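Long-range contacts in lipolytic enzyme, G-D-S-L family (Bacteroides thetaiotaomicron, PDB 7BR2), which acts as a serine esterase of the SGNH (GDSL) hydrolase family in a gut bacterium and metabolizes the drug diltiazem: residues A[12-16]-A[130-134]; A[121-125]-A[169-175]. One frame throughout, in Å; residues are numbered along the deposited sequence.

Contact 1: residues A[12-16]-A[130-134]; sequences TVKPF and TRIVM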
ATOM      1  N   THR A  12      -5.872  15.220   3.008  1.00 45.87           N
ATOM      2  CA  THR A  12      -6.926  15.493   2.046  1.00 43.17           C
ATOM      3  C   THR A  12      -7.926  14.345   1.960  1.00 44.99           C
ATOM      4  O   THR A  12      -8.919  14.453   1.229  1.00 41.50           O
ATOM      5  CB  THR A  12      -6.329  15.763   0.658  1.00 46.08           C
ATOM      6  OG1 THR A  12      -5.644  14.591   0.194  1.00 43.40           O
ATOM      7  CG2 THR A  12      -5.338  16.927   0.719  1.00 43.28           C
ATOM      8  N   VAL A  13      -7.693  13.253   2.690  1.00 45.38           N
ATOM      9  CA  VAL A  13      -8.524  12.051   2.652  1.00 43.59           C
ATOM     10  C   VAL A  13      -8.782  11.609   4.085  1.00 37.12           C
ATOM     11  O   VAL A  13      -7.840  11.443   4.865  1.00 40.64           O
ATOM     12  CB  VAL A  13      -7.850  10.925   1.837  1.00 40.05           C
ATOM     13  CG1 VAL A  13      -8.661   9.623   1.919  1.00 38.88           C
ATOM     14  CG2 VAL A  13      -7.686  11.351   0.390  1.00 34.69           C
ATOM     15  N   LYS A  14     -10.050  11.433   4.447  1.00 37.49           N
ATOM     16  CA  LYS A  14     -10.329  11.023   5.816  1.00 38.98           C
ATOM     17  C   LYS A  14      -9.785   9.621   6.068  1.00 37.82           C
ATOM     18  O   LYS A  14      -9.820   8.773   5.171  1.00 36.20           O
ATOM     19  CB  LYS A  14     -11.822  11.031   6.132  1.00 42.70           C
ATOM     20  CG  LYS A  14     -12.355  12.326   6.691  1.00 45.63           C
ATOM     21  CD  LYS A  14     -13.860  12.206   6.869  1.00 53.99           C
ATOM     22  CE  LYS A  14     -14.623  12.243   5.556  1.00 55.66           C
ATOM     23  NZ  LYS A  14     -16.099  12.205   5.796  1.00 60.91           N
ATOM     24  N   PRO A  15      -9.263   9.354   7.265  1.00 36.75           N
ATOM     25  CA  PRO A  15      -8.785   8.003   7.576  1.00 34.01           C
ATOM     26  C   PRO A  15      -9.925   6.994   7.558  1.00 34.33           C
ATOM     27  O   PRO A  15     -11.098   7.334   7.714  1.00 32.92           O
ATOM     28  CB  PRO A  15      -8.211   8.139   8.993  1.00 36.41           C
ATOM     29  CG  PRO A  15      -8.769   9.437   9.529  1.00 37.97           C
ATOM     30  CD  PRO A  15      -8.983  10.313   8.353  1.00 38.50           C
ATOM     31  N   PHE A  16      -9.568   5.729   7.355  1.00 34.37           N
ATOM     32  CA  PHE A  16     -10.554   4.666   7.501  1.00 34.40           C
ATOM     33  C   PHE A  16     -10.862   4.457   8.987  1.00 35.12           C
ATOM     34  O   PHE A  16     -10.012   4.683   9.857  1.00 33.81           O
ATOM     35  CB  PHE A  16     -10.032   3.365   6.866  1.00 34.62           C
ATOM     36  CG  PHE A  16      -9.588   3.514   5.420  1.00 28.65           C
ATOM     37  CD1 PHE A  16     -10.330   4.257   4.525  1.00 31.69           C
ATOM     38  CD2 PHE A  16      -8.418   2.906   4.966  1.00 30.11           C
ATOM     39  CE1 PHE A  16      -9.925   4.393   3.194  1.00 33.68           C
ATOM     40  CE2 PHE A  16      -8.005   3.037   3.631  1.00 27.10           C
ATOM     41  CZ  PHE A  16      -8.762   3.787   2.748  1.00 24.50           C
ATOM     42  N   THR A 130     -21.355   5.648   0.007  1.00 32.02           N
ATOM     43  CA  THR A 130     -19.978   5.324  -0.361  1.00 35.46           C
ATOM     44  C   THR A 130     -19.168   6.604  -0.487  1.00 32.66           C
ATOM     45  O   THR A 130     -19.505   7.481  -1.289  1.00 30.70           O
ATOM     46  CB  THR A 130     -19.917   4.527  -1.671  1.00 32.37           C
ATOM     47  OG1 THR A 130     -20.647   3.299  -1.539  1.00 28.38           O
ATOM     48  CG2 THR A 130     -18.457   4.208  -2.031  1.00 30.64           C
ATOM     49  N   ARG A 131     -18.122   6.718   0.318  1.00 33.47           N
ATOM     50  CA  ARG A 131     -17.173   7.808   0.168  1.00 31.82           C
ATOM     51  C   ARG A 131     -16.287   7.575  -1.056  1.00 35.00           C
ATOM     52  O   ARG A 131     -15.622   6.534  -1.163  1.00 35.03           O
ATOM     53  CB  ARG A 131     -16.333   7.930   1.436  1.00 32.11           C
ATOM     54  CG  ARG A 131     -15.311   9.055   1.401  1.00 32.32           C
ATOM     55  CD  ARG A 131     -14.968   9.547   2.802  1.00 32.09           C
ATOM     56  NE  ARG A 131     -14.382   8.551   3.698  1.00 32.54           N
ATOM     57  CZ  ARG A 131     -13.074   8.408   3.909  1.00 34.92           C
ATOM     58  NH1 ARG A 131     -12.203   9.183   3.270  1.00 34.75           N
ATOM     59  NH2 ARG A 131     -12.634   7.488   4.764  1.00 30.88           N
ATOM     60  N   ILE A 132     -16.256   8.551  -1.967  1.00 31.41           N
ATOM     61  CA  ILE A 132     -15.492   8.461  -3.208  1.00 29.19           C
ATOM     62  C   ILE A 132     -14.180   9.221  -3.041  1.00 35.15           C
ATOM     63  O   ILE A 132     -14.171  10.371  -2.585  1.00 38.04           O
ATOM     64  CB  ILE A 132     -16.299   9.007  -4.402  1.00 37.37           C
ATOM     65  CG1 ILE A 132     -17.660   8.317  -4.508  1.00 37.98           C
ATOM     66  CG2 ILE A 132     -15.550   8.794  -5.702  1.00 35.10           C
ATOM     67  CD1 ILE A 132     -17.558   6.824  -4.787  1.00 32.30           C
ATOM     68  N   VAL A 133     -13.065   8.582  -3.397  1.00 36.68           N
ATOM     69  CA  VAL A 133     -11.741   9.195  -3.297  1.00 32.74           C
ATOM     70  C   VAL A 133     -11.037   9.085  -4.649  1.00 42.21           C
ATOM     71  O   VAL A 133     -10.584   7.995  -5.038  1.00 36.47           O
ATOM     72  CB  VAL A 133     -10.894   8.552  -2.192  1.00 34.02           C
ATOM     73  CG1 VAL A 133      -9.530   9.211  -2.115  1.00 33.70           C
ATOM     74  CG2 VAL A 133     -11.625   8.638  -0.843  1.00 31.28           C
ATOM     75  N   MET A 134     -10.909  10.213  -5.352  1.00 39.12           N
ATOM     76  CA  MET A 134     -10.103  10.230  -6.567  1.00 37.37           C
ATOM     77  C   MET A 134      -8.635  10.178  -6.179  1.00 37.87           C
ATOM     78  O   MET A 134      -8.185  10.975  -5.352  1.00 41.81           O
ATOM     79  CB  MET A 134     -10.397  11.492  -7.380  1.00 41.12           C
ATOM     80  CG  MET A 134     -11.810  11.576  -7.930  1.00 38.01           C
ATOM     81  SD  MET A 134     -12.134  10.372  -9.219  1.00 44.95           S
ATOM     82  CE  MET A 134     -13.521   9.465  -8.532  1.00 41.30           C
TER

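Contact 2: residues A[121-125]-A[169-175]; sequences EKRFK and SAARNGW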
ATOM      1  N   GLU A 121     -18.322   8.510 -13.343  1.00 38.31           N
ATOM      2  CA  GLU A 121     -18.646   9.631 -12.467  1.00 39.52           C
ATOM      3  C   GLU A 121     -20.132   9.668 -12.190  1.00 37.61           C
ATOM      4  O   GLU A 121     -20.567   9.847 -11.043  1.00 31.94           O
ATOM      5  CB  GLU A 121     -18.212  10.925 -13.148  1.00 38.55           C
ATOM      6  CG  GLU A 121     -18.227  12.173 -12.314  1.00 42.79           C
ATOM      7  CD  GLU A 121     -18.076  13.413 -13.180  1.00 44.44           C
ATOM      8  OE1 GLU A 121     -18.219  13.299 -14.414  1.00 46.17           O
ATOM      9  OE2 GLU A 121     -17.805  14.495 -12.633  1.00 52.61           O
ATOM     10  N   LYS A 122     -20.924   9.519 -13.252  1.00 33.41           N
ATOM     11  CA  LYS A 122     -22.363   9.395 -13.093  1.00 32.25           C
ATOM     12  C   LYS A 122     -22.709   8.246 -12.152  1.00 38.87           C
ATOM     13  O   LYS A 122     -23.569   8.399 -11.275  1.00 37.97           O
ATOM     14  CB  LYS A 122     -23.026   9.207 -14.456  1.00 35.69           C
ATOM     15  CG  LYS A 122     -24.502   8.915 -14.326  1.00 49.62           C
ATOM     16  CD  LYS A 122     -25.266   9.080 -15.636  1.00 56.07           C
ATOM     17  CE  LYS A 122     -26.773   9.196 -15.336  1.00 58.06           C
ATOM     18  NZ  LYS A 122     -27.306   8.039 -14.545  1.00 55.99           N
ATOM     19  N   ARG A 123     -22.042   7.087 -12.302  1.00 36.12           N
ATOM     20  CA  ARG A 123     -22.354   5.980 -11.389  1.00 33.06           C
ATOM     21  C   ARG A 123     -22.011   6.334  -9.947  1.00 34.78           C
ATOM     22  O   ARG A 123     -22.775   6.026  -9.028  1.00 32.61           O
ATOM     23  CB  ARG A 123     -21.634   4.686 -11.784  1.00 28.10           C
ATOM     24  CG  ARG A 123     -21.834   4.237 -13.210  1.00 32.51           C
ATOM     25  CD  ARG A 123     -23.253   3.683 -13.463  1.00 37.53           C
ATOM     26  NE  ARG A 123     -23.836   2.915 -12.360  1.00 36.83           N
ATOM     27  CZ  ARG A 123     -23.760   1.584 -12.248  1.00 37.87           C
ATOM     28  NH1 ARG A 123     -24.340   0.963 -11.223  1.00 32.94           N
ATOM     29  NH2 ARG A 123     -23.099   0.872 -13.157  1.00 26.53           N
ATOM     30  N   PHE A 124     -20.864   6.974  -9.732  1.00 33.66           N
ATOM     31  CA  PHE A 124     -20.428   7.301  -8.381  1.00 31.19           C
ATOM     32  C   PHE A 124     -21.373   8.293  -7.718  1.00 35.82           C
ATOM     33  O   PHE A 124     -21.638   8.200  -6.514  1.00 36.52           O
ATOM     34  CB  PHE A 124     -18.994   7.837  -8.409  1.00 33.45           C
ATOM     35  CG  PHE A 124     -17.982   6.852  -8.954  1.00 35.98           C
ATOM     36  CD1 PHE A 124     -18.204   5.479  -8.878  1.00 35.05           C
ATOM     37  CD2 PHE A 124     -16.830   7.300  -9.578  1.00 34.39           C
ATOM     38  CE1 PHE A 124     -17.276   4.575  -9.382  1.00 31.39           C
ATOM     39  CE2 PHE A 124     -15.895   6.409 -10.090  1.00 34.10           C
ATOM     40  CZ  PHE A 124     -16.114   5.043  -9.990  1.00 34.61           C
ATOM     41  N   LYS A 125     -21.900   9.247  -8.487  1.00 37.37           N
ATOM     42  CA  LYS A 125     -22.811  10.233  -7.911  1.00 40.80           C
ATOM     43  C   LYS A 125     -24.092   9.590  -7.386  1.00 42.00           C
ATOM     44  O   LYS A 125     -24.729  10.122  -6.472  1.00 38.08           O
ATOM     45  CB  LYS A 125     -23.124  11.307  -8.958  1.00 41.97           C
ATOM     46  CG  LYS A 125     -21.855  12.048  -9.363  1.00 44.17           C
ATOM     47  CD  LYS A 125     -22.064  13.442  -9.875  1.00 50.70           C
ATOM     48  CE  LYS A 125     -23.324  13.655 -10.637  1.00 49.14           C
ATOM     49  NZ  LYS A 125     -23.269  15.053 -11.134  1.00 53.18           N
ATOM     50  N   SER A 169     -13.407  17.135 -11.071  1.00 46.56           N
ATOM     51  CA  SER A 169     -14.633  16.383 -10.815  1.00 42.27           C
ATOM     52  C   SER A 169     -14.847  16.199  -9.317  1.00 38.00           C
ATOM     53  O   SER A 169     -15.966  16.367  -8.812  1.00 42.27           O
ATOM     54  CB  SER A 169     -14.583  15.032 -11.539  1.00 47.91           C
ATOM     55  OG  SER A 169     -15.758  14.269 -11.298  1.00 39.90           O
ATOM     56  N   ALA A 170     -13.773  15.882  -8.588  1.00 39.86           N
ATOM     57  CA  ALA A 170     -13.873  15.720  -7.142  1.00 37.48           C
ATOM     58  C   ALA A 170     -14.332  17.011  -6.485  1.00 41.29           C
ATOM     59  O   ALA A 170     -15.163  16.999  -5.567  1.00 38.99           O
ATOM     60  CB  ALA A 170     -12.521  15.288  -6.574  1.00 37.61           C
ATOM     61  N   ALA A 171     -13.814  18.138  -6.964  1.00 43.51           N
ATOM     62  CA  ALA A 171     -14.244  19.425  -6.434  1.00 44.74           C
ATOM     63  C   ALA A 171     -15.733  19.645  -6.667  1.00 42.10           C
ATOM     64  O   ALA A 171     -16.462  20.039  -5.751  1.00 43.76           O
ATOM     65  CB  ALA A 171     -13.431  20.549  -7.075  1.00 45.95           C
ATOM     66  N   ARG A 172     -16.213  19.356  -7.875  1.00 40.18           N
ATOM     67  CA  ARG A 172     -17.630  19.573  -8.161  1.00 44.33           C
ATOM     68  C   ARG A 172     -18.527  18.694  -7.308  1.00 47.63           C
ATOM     69  O   ARG A 172     -19.607  19.123  -6.885  1.00 47.15           O
ATOM     70  CB  ARG A 172     -17.965  19.275  -9.618  1.00 44.94           C
ATOM     71  CG  ARG A 172     -17.320  20.126 -10.641  1.00 52.47           C
ATOM     72  CD  ARG A 172     -18.096  19.940 -11.915  1.00 50.34           C
ATOM     73  NE  ARG A 172     -17.848  18.622 -12.474  1.00 51.91           N
ATOM     74  CZ  ARG A 172     -16.753  18.300 -13.151  1.00 54.55           C
ATOM     75  NH1 ARG A 172     -15.800  19.206 -13.345  1.00 47.24           N
ATOM     76  NH2 ARG A 172     -16.607  17.067 -13.624  1.00 53.23           N
ATOM     77  N   ASN A 173     -18.136  17.439  -7.111  1.00 53.11           N
ATOM     78  CA  ASN A 173     -19.044  16.445  -6.559  1.00 47.24           C
ATOM     79  C   ASN A 173     -18.894  16.239  -5.061  1.00 40.78           C
ATOM     80  O   ASN A 173     -19.628  15.433  -4.488  1.00 46.88           O
ATOM     81  CB  ASN A 173     -18.854  15.129  -7.310  1.00 44.36           C
ATOM     82  CG  ASN A 173     -19.198  15.270  -8.770  1.00 44.60           C
ATOM     83  OD1 ASN A 173     -20.327  15.622  -9.098  1.00 47.27           O
ATOM     84  ND2 ASN A 173     -18.242  15.003  -9.653  1.00 40.17           N
ATOM     85  N   GLY A 174     -17.987  16.953  -4.409  1.00 39.24           N
ATOM     86  CA  GLY A 174     -17.845  16.781  -2.979  1.00 40.35           C
ATOM     87  C   GLY A 174     -17.070  15.543  -2.604  1.00 43.05           C
ATOM     88  O   GLY A 174     -17.295  14.976  -1.529  1.00 45.21           O
ATOM     89  N   TRP A 175     -16.158  15.109  -3.465  1.00 42.63           N
ATOM     90  CA  TRP A 175     -15.312  13.954  -3.227  1.00 38.14           C
ATOM     91  C   TRP A 175     -13.928  14.410  -2.787  1.00 40.76           C
ATOM     92  O   TRP A 175     -13.495  15.518  -3.098  1.00 46.50           O
ATOM     93  CB  TRP A 175     -15.202  13.113  -4.493  1.00 41.08           C
ATOM     94  CG  TRP A 175     -16.510  12.649  -4.991  1.00 36.75           C
ATOM     95  CD1 TRP A 175     -17.647  12.495  -4.258  1.00 35.23           C
ATOM     96  CD2 TRP A 175     -16.821  12.219  -6.320  1.00 33.72           C
ATOM     97  NE1 TRP A 175     -18.657  12.024  -5.053  1.00 37.01           N
ATOM     98  CE2 TRP A 175     -18.177  11.837  -6.324  1.00 36.14           C
ATOM     99  CE3 TRP A 175     -16.087  12.122  -7.506  1.00 37.26           C
ATOM    100  CZ2 TRP A 175     -18.821  11.369  -7.475  1.00 36.05           C
ATOM    101  CZ3 TRP A 175     -16.728  11.658  -8.651  1.00 38.71           C
ATOM    102  CH2 TRP A 175     -18.079  11.285  -8.624  1.00 33.93           C
TER
HETATM  103  O   HOH W   1     -20.092  16.107 -12.523  1.00 50.73           O
HETATM  104  O   HOH W   2     -21.727  17.278 -11.036  1.00 51.83           O

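Contact 1: residues A[12-16]-A[130-134]
Val-13 opens the contact with both of its methyls. Val-13 CG2 rests on Val-133 CG1 at 3.8 Å, while Val-13 CG1 reaches the edge of the Arg-131 guanidinium, close to its plane, and lies 3.8 Å from Arg-131 NH1. Thr-12 and Val-13 also make backbone hydrogen bonds to Ala-223. Lys-14 carries most of the polar chemistry. Its carbonyl oxygen is gripped end-on by Arg-131, with NH1 and NH2 each 3.1 Å from Lys-14 O and both on the same face of the carbonyl plane. The bonds are bent, that from NH1 to 138°, and NH2 stands well above the plane instead of on a lone pair. CB of Lys-14 lies over one face of the guanidinium, toward its rim, 3.4 Å from Arg-131 NH1. The arginine leaves its strand with CG anti to the backbone N (chi1 -179°) and then bends at chi3 (61°), which turns the guanidinium to present its two terminal nitrogens to the loop. Farther along, Pro-15 O comes within 3.3 Å of Arg-131 NH2, and CD1 of the buried Phe-16 ring approaches the same nitrogen at 4.0 Å. The contact joins the loop before strand 21-26 to strand 131-136 of the central parallel sheet of the SGNH hydrolase domain. Lys-14 NZ lies 4.5 Å from Arg-131 NE, a pair of like charges. Glu-176 on the adjacent strand salt-bridges Arg-131 NH1 and accepts from Lys-14 N, so its carboxylate probably compensates in part for this gathering of positive charge.

Contact 2: residues A[121-125]-A[169-175]
Glu-121 reaches across from helix 102-125 to Ser-169, Arg-172 and Asn-173 near the end of helix 155-173. Its CB leads into a chain extended throughout, with CG anti to the backbone N (chi1 -169°). Glu-121 CG passes Trp-175 CH2 at 3.8 Å, and CD carries the carboxylate on toward Ser-169. OE2 does nearly all the polar work. Arg-172 NH2 meets the syn lone pair of Glu-121 OE2 at 3.0 Å in a salt bridge, the guanidinium and carboxylate planes 66° apart. Asn-173 ND2 donates to Glu-121 OE2 from the anti side at 3.1 Å, and a water adds a further bond to OE2 at 2.8 Å. Ser-169 OG also donates to OE2, though the modelled separation is doubtfully short. Segments 121-125 and 169-173 run roughly the same way, their axes 29° apart; their helices belong to successive beta-alpha-beta crossovers of the parallel sheet, and the second ends in a Schellman motif in which Gly-174 takes a positive phi. The turn brings the indole of Trp-175 against Asn-173, whose CB sits over its centre, and in between the two helices. There Trp-175 CH2 packs on Phe-124 CB at 3.6 Å and CZ2 on Lys-125 CG at 3.6 Å. An alanine in place of Glu-121 would probably leave Arg-172 without its salt-bridge mate and the Asn-173 amide freer to turn. A second water joins Lys-125 NZ, at 2.7 Å, to Asn-173 OD1.

Contacts 1 and 2 lie about 12 Å apart, centre to centre, on the two faces of strand 131-136. Arg-131 and Val-133 turn to the N-terminal loop, whereas Ile-132 and Met-134 turn to the helices of contact 2. On that side Ile-132 O lies 3.5 Å from Trp-175 CB, Met-134 CE 3.8 Å from Trp-175 CE3, and Ile-132 CD1 4.0 Å from Phe-124 CB. The chain also joins them directly: Trp-175 of contact 2 is followed by Glu-176, the salt-bridge partner of Arg-131 in contact 1. Neither contact includes a member of the probable Ser-His-Asp triad; both belong to the framework of the sheet and its flanking elements.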